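Side-chain contacts in putative aminooxidase (Propionibacterium acnes, PDB 2BA9), which isomerises polyunsaturated fatty acids, producing conjugated linoleic acid, probably with the help of its bound flavin-adenine dinucleotide: residues P104-Q109 and A157-I162; I229-G234 and G392-F397; M311-R316 and F355-E360; C412-S415 and T420-F423. All coordinates share one frame; numbering follows the deposited sequence.

Along the chain the four contacts follow one another, except that interaction 3 is nested inside the loop closed by interaction 2. Interactions 1 and 3 lie with their centres about 25 Å apart, the first between helices 106-122 and 158-161, the other between strand 310-315 of the mixed sheet and the chain leaving helix 341-355. Interaction 2 lies across the chain's centre from both, 49 Å from interaction 1 between centres. Strand 396-398, an edge of the parallel Rossmann-type sheet, and helix 408-423 bring interactions 2 and 4 together: their contact centres are about 18 Å apart, yet they touch where F397 packs on F422 and F423. These two thus belong to the FAD-binding part, interaction 3 to the mixed sheet.

Interaction 1 of 4, residues P104-Q109 and A157-I162; sequences PVRGPQ and ARDLWI
The R106 guanidinium meets the D159 carboxylate through the side carrying NE and NH2, while the amide oxygen OE1 of Q109 lies at another part of its edge, in plane, beside NH1. This is a bidentate, side-on arginine-aspartate salt bridge between two helices, 106-122 and 158-161, at the protein surface. NE of R106 reaches OD2 of D159 at 2.9 Å, and NH2 takes the other oxygen, so each carboxylate atom has its own donor. The two flat groups are not coplanar: their planes stand 67° apart, and both oxygens are met from above the carboxylate plane. Arginine suits the place because its long chain can span the gap here, where the CA atoms of R106 and D159 are 9.3 Å apart. Its CG is turned anti to the backbone N (chi1 -173°), and a bend at chi2 then swings the guanidinium toward the short aspartate coming from the opposite direction. Further along helix 106-122, D159 also touches V110, and A157 rests on A113. Q109, close to one helical turn on from R106, may help hold the guanidinium's rotation through a weak hydrogen bond, R106 NH1 to Q109 OE1 at 3.3 Å.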
loop_
_atom_site.group_PDB
_atom_site.type_symbol
_atom_site.label_atom_id
_atom_site.label_comp_id
_atom_site.label_asym_id
_atom_site.label_seq_id
_atom_site.Cartn_x
_atom_site.Cartn_y
_atom_site.Cartn_z
ATOM N N PRO A 104 10.691 23.452 21.259
ATOM C CA PRO A 104 11.032 24.861 20.996
ATOM C C PRO A 104 12.068 25.099 19.901
ATOM O O PRO A 104 12.025 26.136 19.239
ATOM C CB PRO A 104 11.601 25.344 22.337
ATOM C CG PRO A 104 11.185 24.346 23.344
ATOM C CD PRO A 104 11.098 23.048 22.620
ATOM N N VAL A 105 13.008 24.169 19.755
ATOM C CA VAL A 105 14.056 24.263 18.741
ATOM C C VAL A 105 13.643 23.543 17.455
ATOM O O VAL A 105 13.781 24.090 16.358
ATOM C CB VAL A 105 15.363 23.635 19.230
ATOM C CG1 VAL A 105 16.466 23.880 18.202
ATOM C CG2 VAL A 105 15.746 24.193 20.589
ATOM N N ARG A 106 13.144 22.318 17.600
ATOM C CA ARG A 106 12.836 21.475 16.445
ATOM C C ARG A 106 11.558 21.942 15.748
ATOM O O ARG A 106 11.479 21.956 14.512
ATOM C CB ARG A 106 12.723 19.998 16.866
ATOM C CG ARG A 106 12.559 19.004 15.696
ATOM C CD ARG A 106 13.531 19.271 14.549
ATOM N NE ARG A 106 13.693 18.106 13.675
ATOM C CZ ARG A 106 14.545 18.024 12.651
ATOM N NH1 ARG A 106 15.317 19.052 12.329
ATOM N NH2 ARG A 106 14.619 16.906 11.938
ATOM N N GLY A 107 10.564 22.330 16.543
ATOM C CA GLY A 107 9.254 22.717 16.016
ATOM C C GLY A 107 9.294 23.729 14.878
ATOM O O GLY A 107 8.706 23.495 13.807
ATOM N N PRO A 108 9.958 24.878 15.107
ATOM C CA PRO A 108 10.093 25.885 14.045
ATOM C C PRO A 108 10.924 25.425 12.833
ATOM O O PRO A 108 10.739 25.956 11.739
ATOM C CB PRO A 108 10.790 27.055 14.753
ATOM C CG PRO A 108 10.635 26.784 16.248
ATOM C CD PRO A 108 10.594 25.314 16.371
ATOM N N GLN A 109 11.824 24.462 13.026
ATOM C CA GLN A 109 12.624 23.936 11.918
ATOM C C GLN A 109 11.757 23.107 10.978
ATOM O O GLN A 109 11.774 23.301 9.759
ATOM C CB GLN A 109 13.798 23.108 12.436
ATOM C CG GLN A 109 14.906 23.938 13.065
ATOM C CD GLN A 109 15.833 23.114 13.965
ATOM O OE1 GLN A 109 15.752 21.893 14.005
ATOM N NE2 GLN A 109 16.709 23.795 14.697
ATOM N N ALA A 157 11.591 18.579 7.279
ATOM C CA ALA A 157 10.273 18.137 6.801
ATOM C C ALA A 157 9.956 16.663 7.124
ATOM O O ALA A 157 8.781 16.286 7.270
ATOM C CB ALA A 157 10.137 18.392 5.297
ATOM N N ARG A 158 11.007 15.848 7.236
ATOM C CA ARG A 158 10.891 14.405 7.472
ATOM C C ARG A 158 10.171 14.059 8.769
ATOM O O ARG A 158 9.545 13.010 8.854
ATOM C CB ARG A 158 12.283 13.745 7.489
ATOM C CG ARG A 158 13.029 13.937 8.807
ATOM C CD ARG A 158 14.519 13.588 8.712
ATOM N NE ARG A 158 14.829 12.296 8.081
ATOM C CZ ARG A 158 14.649 11.100 8.645
ATOM N NH1 ARG A 158 14.104 10.989 9.844
ATOM N NH2 ARG A 158 14.998 9.989 7.997
ATOM N N ASP A 159 10.292 14.904 9.788
ATOM C CA ASP A 159 9.597 14.679 11.060
ATOM C C ASP A 159 8.081 14.602 10.883
ATOM O O ASP A 159 7.413 13.852 11.582
ATOM C CB ASP A 159 9.925 15.796 12.058
ATOM C CG ASP A 159 11.328 15.684 12.631
ATOM O OD1 ASP A 159 12.232 15.105 11.979
ATOM O OD2 ASP A 159 11.516 16.177 13.753
ATOM N N LEU A 160 7.541 15.393 9.964
ATOM C CA LEU A 160 6.105 15.344 9.647
ATOM C C LEU A 160 5.774 14.159 8.733
ATOM O O LEU A 160 4.876 13.389 9.012
ATOM C CB LEU A 160 5.641 16.644 8.973
ATOM C CG LEU A 160 4.121 16.777 8.773
ATOM C CD1 LEU A 160 3.429 17.072 10.080
ATOM C CD2 LEU A 160 3.783 17.845 7.771
ATOM N N TRP A 161 6.531 14.021 7.653
ATOM C CA TRP A 161 6.266 13.012 6.611
ATOM C C TRP A 161 6.463 11.565 7.065
ATOM O O TRP A 161 5.851 10.653 6.523
ATOM C CB TRP A 161 7.156 13.284 5.387
ATOM C CG TRP A 161 6.427 13.869 4.225
ATOM C CD1 TRP A 161 5.906 13.194 3.173
ATOM C CD2 TRP A 161 6.154 15.256 3.991
ATOM N NE1 TRP A 161 5.317 14.060 2.296
ATOM C CE2 TRP A 161 5.450 15.338 2.775
ATOM C CE3 TRP A 161 6.423 16.434 4.697
ATOM C CZ2 TRP A 161 5.025 16.554 2.238
ATOM C CZ3 TRP A 161 5.995 17.636 4.170
ATOM C CH2 TRP A 161 5.296 17.689 2.954
ATOM N N ILE A 162 7.310 11.367 8.063
ATOM C CA ILE A 162 7.738 10.032 8.437
ATOM C C ILE A 162 6.643 9.205 9.119
ATOM O O ILE A 162 6.576 8.000 8.927
ATOM C CB ILE A 162 8.993 10.066 9.315
ATOM C CG1 ILE A 162 9.671 8.683 9.334
ATOM C CG2 ILE A 162 8.672 10.575 10.721
ATOM C CD1 ILE A 162 11.009 8.684 10.032
#

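Interaction 2 of 4, residues I229-G234 and G392-F397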
loop_
_atom_site.group_PDB
_atom_site.type_symbol
_atom_site.label_atom_id
_atom_site.label_comp_id
_atom_site.label_asym_id
_atom_site.label_seq_id
_atom_site.Cartn_x
_atom_site.Cartn_y
_atom_site.Cartn_z
ATOM N N ILE A 229 1.261 -19.846 -16.930
ATOM C CA ILE A 229 0.762 -18.930 -17.962
ATOM C C ILE A 229 1.782 -18.869 -19.091
ATOM O O ILE A 229 2.961 -18.583 -18.858
ATOM C CB ILE A 229 0.500 -17.495 -17.440
ATOM C CG1 ILE A 229 -0.586 -17.500 -16.353
ATOM C CG2 ILE A 229 0.108 -16.573 -18.594
ATOM C CD1 ILE A 229 -0.880 -16.140 -15.747
ATOM N N THR A 230 1.317 -19.162 -20.306
ATOM C CA THR A 230 2.122 -19.065 -21.522
ATOM C C THR A 230 1.401 -18.170 -22.532
ATOM O O THR A 230 0.167 -18.136 -22.583
ATOM C CB THR A 230 2.374 -20.446 -22.141
ATOM O OG1 THR A 230 1.117 -21.085 -22.410
ATOM C CG2 THR A 230 3.196 -21.309 -21.195
ATOM N N ARG A 231 2.172 -17.447 -23.334
ATOM C CA ARG A 231 1.612 -16.404 -24.182
ATOM C C ARG A 231 2.136 -16.507 -25.604
ATOM O O ARG A 231 2.948 -15.693 -26.037
ATOM C CB ARG A 231 1.922 -15.029 -23.599
ATOM C CG ARG A 231 1.144 -14.713 -22.347
ATOM C CD ARG A 231 1.843 -13.662 -21.527
ATOM N NE ARG A 231 3.147 -14.119 -21.038
ATOM C CZ ARG A 231 4.107 -13.320 -20.566
ATOM N NH1 ARG A 231 5.253 -13.837 -20.140
ATOM N NH2 ARG A 231 3.930 -12.003 -20.514
ATOM N N GLU A 232 1.635 -17.493 -26.337
ATOM C CA GLU A 232 2.042 -17.715 -27.714
ATOM C C GLU A 232 0.883 -17.457 -28.674
ATOM O O GLU A 232 -0.270 -17.354 -28.262
ATOM C CB GLU A 232 2.555 -19.146 -27.905
ATOM C CG GLU A 232 3.191 -19.786 -26.681
ATOM C CD GLU A 232 2.214 -20.697 -25.935
ATOM O OE1 GLU A 232 1.411 -20.195 -25.109
ATOM O OE2 GLU A 232 2.248 -21.922 -26.189
ATOM N N ASP A 233 1.216 -17.340 -29.960
ATOM C CA ASP A 233 0.228 -17.219 -31.044
ATOM C C ASP A 233 -0.719 -16.020 -30.874
ATOM O O ASP A 233 -1.786 -15.968 -31.497
ATOM C CB ASP A 233 -0.595 -18.512 -31.166
ATOM C CG ASP A 233 0.271 -19.775 -31.171
ATOM O OD1 ASP A 233 1.188 -19.877 -32.018
ATOM O OD2 ASP A 233 0.019 -20.669 -30.323
ATOM N N GLY A 234 -0.316 -15.062 -30.042
ATOM C CA GLY A 234 -1.113 -13.861 -29.779
ATOM C C GLY A 234 -2.210 -14.045 -28.747
ATOM O O GLY A 234 -3.124 -13.227 -28.664
ATOM N N GLY A 392 1.265 -3.877 -22.855
ATOM C CA GLY A 392 0.590 -4.476 -24.003
ATOM C C GLY A 392 1.389 -5.529 -24.751
ATOM O O GLY A 392 0.850 -6.190 -25.648
ATOM N N ARG A 393 2.663 -5.703 -24.386
ATOM C CA ARG A 393 3.519 -6.716 -25.015
ATOM C C ARG A 393 2.969 -8.114 -24.807
ATOM O O ARG A 393 2.807 -8.569 -23.666
ATOM C CB ARG A 393 4.949 -6.670 -24.476
ATOM C CG ARG A 393 5.878 -7.679 -25.168
ATOM C CD ARG A 393 7.249 -7.777 -24.531
ATOM N NE ARG A 393 8.000 -6.526 -24.616
ATOM C CZ ARG A 393 9.275 -6.380 -24.270
ATOM N NH1 ARG A 393 9.984 -7.412 -23.826
ATOM N NH2 ARG A 393 9.848 -5.190 -24.369
ATOM N N ARG A 394 2.723 -8.797 -25.925
ATOM C CA ARG A 394 2.069 -10.101 -25.939
ATOM C C ARG A 394 0.804 -10.070 -25.105
ATOM O O ARG A 394 0.553 -10.966 -24.291
ATOM C CB ARG A 394 3.025 -11.201 -25.479
ATOM C CG ARG A 394 4.076 -11.539 -26.533
ATOM C CD ARG A 394 5.314 -12.116 -25.899
ATOM N NE ARG A 394 5.158 -13.528 -25.574
ATOM C CZ ARG A 394 5.735 -14.142 -24.542
ATOM N NH1 ARG A 394 6.500 -13.487 -23.683
ATOM N NH2 ARG A 394 5.536 -15.434 -24.361
ATOM N N ASN A 395 0.029 -9.004 -25.314
ATOM C CA ASN A 395 -1.280 -8.821 -24.689
ATOM C C ASN A 395 -1.261 -8.899 -23.166
ATOM O O ASN A 395 -2.251 -9.286 -22.543
ATOM C CB ASN A 395 -2.266 -9.836 -25.261
ATOM C CG ASN A 395 -2.291 -9.822 -26.767
ATOM O OD1 ASN A 395 -2.316 -8.756 -27.379
ATOM N ND2 ASN A 395 -2.288 -10.995 -27.378
ATOM N N THR A 396 -0.126 -8.514 -22.586
ATOM C CA THR A 396 0.056 -8.508 -21.148
ATOM C C THR A 396 0.199 -7.073 -20.690
ATOM O O THR A 396 1.006 -6.324 -21.248
ATOM C CB THR A 396 1.319 -9.266 -20.747
ATOM O OG1 THR A 396 1.265 -10.593 -21.284
ATOM C CG2 THR A 396 1.444 -9.325 -19.227
ATOM N N PHE A 397 -0.585 -6.701 -19.677
ATOM C CA PHE A 397 -0.520 -5.376 -19.078
ATOM C C PHE A 397 -0.130 -5.495 -17.607
ATOM O O PHE A 397 -0.416 -6.500 -16.953
ATOM C CB PHE A 397 -1.845 -4.640 -19.256
ATOM C CG PHE A 397 -2.183 -4.357 -20.693
ATOM C CD1 PHE A 397 -1.787 -3.163 -21.292
ATOM C CD2 PHE A 397 -2.884 -5.291 -21.457
ATOM C CE1 PHE A 397 -2.102 -2.897 -22.602
ATOM C CE2 PHE A 397 -3.186 -5.035 -22.784
ATOM C CZ PHE A 397 -2.797 -3.835 -23.358
#
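R394 folds over R231 and grips its backbone: NE and NH2 of R394 both donate to R231 O, each at 3.1 Å. One oxygen thus takes a side-on, two-nitrogen grip. The NE bond lies in the carbonyl plane, whereas NH2 comes from above it. In both arginines CG stands anti to the carbonyl carbon, and a bend at chi3 turns the end group. The bends have opposite senses, -64° in R231 and 80° in R394, and the two side chains cross at about a right angle. NH1 of R394 thereby lies over one face of the R231 guanidinium, offset toward its rim, with the planes 36° apart. The same R231 guanidinium uses its NH2 for a nearly straight hydrogen bond to T396 OG1, 3.1 Å away and in the guanidinium plane. Threonine suits the spot because its hydroxyl also donates to R394 O and so joins the three residues. N395 points its ND2 at the loop around G234, a glycine whose positive phi fits the turn after strand 226-230. The arginines R231 and R394 approach to 3.8 Å between their NH1 atoms, but D264 forms salt bridges with both and E269 adds another to R231. The acids probably offset much of the like-charge cost, allowing the crossed arginines to tie the loop after strand 226-230 to the loop leading into edge strand 396-398.

Interaction 3 of 4, residues M311-R316 and F355-E360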
loop_
_atom_site.group_PDB
_atom_site.type_symbol
_atom_site.label_atom_id
_atom_site.label_comp_id
_atom_site.label_asym_id
_atom_site.label_seq_id
_atom_site.Cartn_x
_atom_site.Cartn_y
_atom_site.Cartn_z
ATOM N N MET A 311 6.357 0.491 15.774
ATOM C CA MET A 311 6.404 1.889 15.364
ATOM C C MET A 311 5.095 2.636 15.628
ATOM O O MET A 311 5.076 3.854 15.687
ATOM C CB MET A 311 6.735 1.974 13.882
ATOM C CG MET A 311 7.988 1.213 13.504
ATOM S SD MET A 311 8.358 1.438 11.762
ATOM C CE MET A 311 7.154 0.344 11.018
ATOM N N VAL A 312 4.012 1.886 15.773
ATOM C CA VAL A 312 2.690 2.449 15.965
ATOM C C VAL A 312 1.757 1.329 16.380
ATOM O O VAL A 312 1.993 0.156 16.068
ATOM C CB VAL A 312 2.153 3.140 14.682
ATOM C CG1 VAL A 312 2.129 2.164 13.519
ATOM C CG2 VAL A 312 0.753 3.737 14.917
ATOM N N TYR A 313 0.721 1.688 17.135
ATOM C CA TYR A 313 -0.356 0.751 17.430
ATOM C C TYR A 313 -1.684 1.449 17.262
ATOM O O TYR A 313 -1.778 2.657 17.439
ATOM C CB TYR A 313 -0.213 0.116 18.815
ATOM C CG TYR A 313 -0.131 1.079 19.969
ATOM C CD1 TYR A 313 -1.278 1.640 20.529
ATOM C CD2 TYR A 313 1.097 1.412 20.527
ATOM C CE1 TYR A 313 -1.189 2.516 21.596
ATOM C CE2 TYR A 313 1.192 2.284 21.585
ATOM C CZ TYR A 313 0.051 2.835 22.128
ATOM O OH TYR A 313 0.164 3.716 23.203
ATOM N N TYR A 314 -2.694 0.666 16.912
ATOM C CA TYR A 314 -4.012 1.171 16.557
ATOM C C TYR A 314 -5.088 0.866 17.604
ATOM O O TYR A 314 -5.399 -0.301 17.867
ATOM C CB TYR A 314 -4.391 0.575 15.202
ATOM C CG TYR A 314 -5.756 0.921 14.660
ATOM C CD1 TYR A 314 -6.331 2.167 14.864
ATOM C CD2 TYR A 314 -6.447 -0.002 13.902
ATOM C CE1 TYR A 314 -7.587 2.466 14.348
ATOM C CE2 TYR A 314 -7.676 0.276 13.383
ATOM C CZ TYR A 314 -8.253 1.509 13.607
ATOM O OH TYR A 314 -9.476 1.769 13.062
ATOM N N HIS A 315 -5.632 1.940 18.184
ATOM C CA HIS A 315 -6.793 1.932 19.081
ATOM C C HIS A 315 -8.082 2.161 18.273
ATOM O O HIS A 315 -8.351 3.268 17.831
ATOM C CB HIS A 315 -6.606 3.051 20.134
ATOM C CG HIS A 315 -7.682 3.131 21.182
ATOM N ND1 HIS A 315 -8.615 4.146 21.213
ATOM C CD2 HIS A 315 -7.938 2.358 22.265
ATOM C CE1 HIS A 315 -9.412 3.985 22.257
ATOM N NE2 HIS A 315 -9.024 2.906 22.913
ATOM N N ARG A 316 -8.892 1.122 18.104
ATOM C CA ARG A 316 -10.019 1.166 17.141
ATOM C C ARG A 316 -11.397 1.346 17.790
ATOM O O ARG A 316 -12.151 2.271 17.437
ATOM C CB ARG A 316 -10.018 -0.102 16.275
ATOM C CG ARG A 316 -11.180 -0.214 15.266
ATOM C CD ARG A 316 -10.820 -1.203 14.161
ATOM N NE ARG A 316 -11.915 -1.568 13.258
ATOM C CZ ARG A 316 -12.283 -0.880 12.177
ATOM N NH1 ARG A 316 -11.696 0.268 11.859
ATOM N NH2 ARG A 316 -13.263 -1.333 11.406
ATOM N N PHE A 355 5.427 0.389 26.863
ATOM C CA PHE A 355 4.450 1.458 26.603
ATOM C C PHE A 355 3.340 1.520 27.668
ATOM O O PHE A 355 2.602 2.518 27.728
ATOM C CB PHE A 355 3.811 1.337 25.198
ATOM C CG PHE A 355 4.801 1.309 24.046
ATOM C CD1 PHE A 355 6.069 1.862 24.153
ATOM C CD2 PHE A 355 4.437 0.732 22.836
ATOM C CE1 PHE A 355 6.954 1.836 23.076
ATOM C CE2 PHE A 355 5.317 0.701 21.749
ATOM C CZ PHE A 355 6.579 1.252 21.876
ATOM N N GLY A 356 3.218 0.467 28.488
ATOM C CA GLY A 356 2.196 0.393 29.542
ATOM C C GLY A 356 0.892 -0.240 29.091
ATOM O O GLY A 356 -0.148 -0.072 29.724
ATOM N N HIS A 357 0.952 -0.996 28.004
ATOM C CA HIS A 357 -0.222 -1.654 27.447
ATOM C C HIS A 357 0.128 -3.124 27.209
ATOM O O HIS A 357 0.177 -3.579 26.068
ATOM C CB HIS A 357 -0.645 -0.957 26.151
ATOM C CG HIS A 357 -0.818 0.526 26.286
ATOM N ND1 HIS A 357 -1.775 1.095 27.103
ATOM C CD2 HIS A 357 -0.154 1.557 25.705
ATOM C CE1 HIS A 357 -1.687 2.411 27.021
ATOM N NE2 HIS A 357 -0.715 2.717 26.177
ATOM N N PRO A 358 0.437 -3.859 28.297
ATOM C CA PRO A 358 0.952 -5.220 28.115
ATOM C C PRO A 358 -0.010 -6.225 27.432
ATOM O O PRO A 358 -1.220 -6.207 27.676
ATOM C CB PRO A 358 1.330 -5.657 29.532
ATOM C CG PRO A 358 0.689 -4.684 30.462
ATOM C CD PRO A 358 0.411 -3.443 29.709
ATOM N N VAL A 359 0.555 -7.086 26.583
ATOM C CA VAL A 359 -0.220 -8.021 25.777
ATOM C C VAL A 359 -0.608 -9.233 26.627
ATOM O O VAL A 359 0.236 -9.839 27.286
ATOM C CB VAL A 359 0.577 -8.466 24.501
ATOM C CG1 VAL A 359 -0.210 -9.485 23.651
ATOM C CG2 VAL A 359 0.950 -7.258 23.647
ATOM N N GLU A 360 -1.890 -9.571 26.637
ATOM C CA GLU A 360 -2.327 -10.841 27.198
ATOM C C GLU A 360 -2.326 -11.930 26.146
ATOM O O GLU A 360 -2.076 -13.086 26.462
ATOM C CB GLU A 360 -3.737 -10.730 27.766
ATOM C CG GLU A 360 -3.838 -9.687 28.856
ATOM C CD GLU A 360 -5.259 -9.471 29.341
ATOM O OE1 GLU A 360 -6.205 -9.558 28.516
ATOM O OE2 GLU A 360 -5.421 -9.209 30.554
#
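Strand 310-315 runs extended through Y313, whereas the chain facing it leaves helix 341-355 at F355 and turns through G356. G356 has positive phi and two bonds back into the last helical turn, a Schellman motif, and glycine accepts these backbone angles readily. The backbones stay well apart, 10.3 Å between the CA atoms of Y313 and H357, and aromatic side chains span the gap. Y313 does most of this: its CG sits between the backbone N and the carbonyl carbon (chi1 56°), which directs the ring out of the sheet toward the helix end. CE2 of Y313 meets CD2 of F355 at 3.8 Å as the two side chains slide past each other in opposite directions. H357 crosses the tyrosine at about a right angle, the rings inclined at 65° with centroids 5.5 Å apart, and its CD2 lies against CZ and OH. M352 of the helix and L91 of strand 88-91 also touch Y313. The contact thus joins apolar carbon packing with a polar end: OH of Y313 is 3.3 Å from NE2 of H357, while ND1 of H357 is hydrogen-bonded to the backbone oxygen of E290, which should help to fix the imidazole's orientation.

Interaction 4 of 4, residues C412-S415 and T420-F423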
loop_
_atom_site.group_PDB
_atom_site.type_symbol
_atom_site.label_atom_id
_atom_site.label_comp_id
_atom_site.label_asym_id
_atom_site.label_seq_id
_atom_site.Cartn_x
_atom_site.Cartn_y
_atom_site.Cartn_z
ATOM N N CYS A 412 -6.135 1.559 -7.381
ATOM C CA CYS A 412 -7.439 1.609 -8.036
ATOM C C CYS A 412 -7.436 2.700 -9.113
ATOM O O CYS A 412 -7.901 2.475 -10.226
ATOM C CB CYS A 412 -8.557 1.864 -7.024
ATOM S SG CYS A 412 -8.846 0.499 -5.858
ATOM N N HIS A 413 -6.904 3.872 -8.763
ATOM C CA HIS A 413 -6.718 4.999 -9.707
ATOM C C HIS A 413 -5.857 4.592 -10.921
ATOM O O HIS A 413 -6.170 4.921 -12.083
ATOM C CB HIS A 413 -6.102 6.182 -8.943
ATOM C CG HIS A 413 -6.047 7.468 -9.710
ATOM N ND1 HIS A 413 -5.422 8.593 -9.215
ATOM C CD2 HIS A 413 -6.499 7.803 -10.940
ATOM C CE1 HIS A 413 -5.512 9.570 -10.095
ATOM N NE2 HIS A 413 -6.164 9.118 -11.150
ATOM N N TYR A 414 -4.792 3.841 -10.662
ATOM C CA TYR A 414 -3.979 3.304 -11.744
ATOM C C TYR A 414 -4.771 2.317 -12.616
ATOM O O TYR A 414 -4.660 2.355 -13.846
ATOM C CB TYR A 414 -2.712 2.630 -11.208
ATOM C CG TYR A 414 -1.731 2.266 -12.303
ATOM C CD1 TYR A 414 -0.653 3.085 -12.598
ATOM C CD2 TYR A 414 -1.895 1.107 -13.056
ATOM C CE1 TYR A 414 0.237 2.761 -13.613
ATOM C CE2 TYR A 414 -1.010 0.774 -14.063
ATOM C CZ TYR A 414 0.052 1.605 -14.335
ATOM O OH TYR A 414 0.930 1.283 -15.327
ATOM N N SER A 415 -5.545 1.428 -11.989
ATOM C CA SER A 415 -6.400 0.497 -12.755
ATOM C C SER A 415 -7.418 1.237 -13.667
ATOM O O SER A 415 -7.522 0.953 -14.867
ATOM C CB SER A 415 -7.111 -0.500 -11.823
ATOM O OG SER A 415 -6.279 -1.629 -11.528
ATOM N N THR A 420 -8.408 3.618 -19.589
ATOM C CA THR A 420 -8.317 4.834 -20.395
ATOM C C THR A 420 -7.096 4.824 -21.304
ATOM O O THR A 420 -7.197 5.150 -22.475
ATOM C CB THR A 420 -8.244 6.106 -19.526
ATOM O OG1 THR A 420 -9.292 6.088 -18.547
ATOM C CG2 THR A 420 -8.380 7.348 -20.400
ATOM N N ARG A 421 -5.945 4.441 -20.762
ATOM C CA ARG A 421 -4.686 4.543 -21.508
ATOM C C ARG A 421 -4.551 3.543 -22.657
ATOM O O ARG A 421 -3.981 3.891 -23.707
ATOM C CB ARG A 421 -3.488 4.408 -20.569
ATOM C CG ARG A 421 -3.339 5.561 -19.579
ATOM C CD ARG A 421 -1.956 5.593 -19.003
ATOM N NE ARG A 421 -1.660 4.383 -18.250
ATOM C CZ ARG A 421 -0.479 3.756 -18.210
ATOM N NH1 ARG A 421 0.571 4.174 -18.920
ATOM N NH2 ARG A 421 -0.354 2.671 -17.452
ATOM N N PHE A 422 -5.074 2.327 -22.474
ATOM C CA PHE A 422 -4.832 1.240 -23.432
ATOM C C PHE A 422 -6.053 0.521 -24.040
ATOM O O PHE A 422 -5.939 -0.106 -25.101
ATOM C CB PHE A 422 -3.941 0.198 -22.774
ATOM C CG PHE A 422 -2.636 0.746 -22.283
ATOM C CD1 PHE A 422 -1.734 1.314 -23.171
ATOM C CD2 PHE A 422 -2.309 0.704 -20.935
ATOM C CE1 PHE A 422 -0.525 1.830 -22.720
ATOM C CE2 PHE A 422 -1.105 1.207 -20.483
ATOM C CZ PHE A 422 -0.211 1.767 -21.376
ATOM N N PHE A 423 -7.209 0.583 -23.392
ATOM C CA PHE A 423 -8.326 -0.248 -23.820
ATOM C C PHE A 423 -9.347 0.520 -24.640
ATOM O O PHE A 423 -9.738 0.076 -25.722
ATOM C CB PHE A 423 -8.979 -0.929 -22.618
ATOM C CG PHE A 423 -8.140 -2.031 -22.027
ATOM C CD1 PHE A 423 -8.478 -3.363 -22.222
ATOM C CD2 PHE A 423 -6.996 -1.731 -21.292
ATOM C CE1 PHE A 423 -7.700 -4.391 -21.678
ATOM C CE2 PHE A 423 -6.209 -2.743 -20.740
ATOM C CZ PHE A 423 -6.563 -4.079 -20.931
HETATM O O HOH W 1 -2.801 3.592 -15.387
#
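Y414 lays the far end of its ring against the guanidinium of R421, whose NH2 reaches 3.3 Å from CZ and 2.8 Å from OH of Y414. The hydroxyl lies at the edge of the guanidinium, near its plane, while the phenol ring is inclined 68° to that plane. The two residues belong to one helix, 408-423, and are two turns apart on it, and the side chains meet by leaning toward each other. Y414 does so with CG anti to its backbone N (chi1 -170°), and R421 by a bend at chi3. A water links the two residues: it sits over the centre of the tyrosine ring, donates to Y414 O at 2.7 Å and accepts a weak bond from R421 NE. Arginine suits the position because its flat end has two further aromatic neighbours, F422, whose CE2 lies over its face, and Y134, with which it makes a cation-pi contact. Tyrosine brings a hydroxyl that can reach beyond the helix, where E388 hydrogen-bonds it; the same glutamate, outside both segments, forms a long, weak ion pair with R421. An i to i+7 pairing like this runs along one face of a helix, here the C-terminal helix that packs beside helix 16-28 of the Rossmann-type FAD-binding fold.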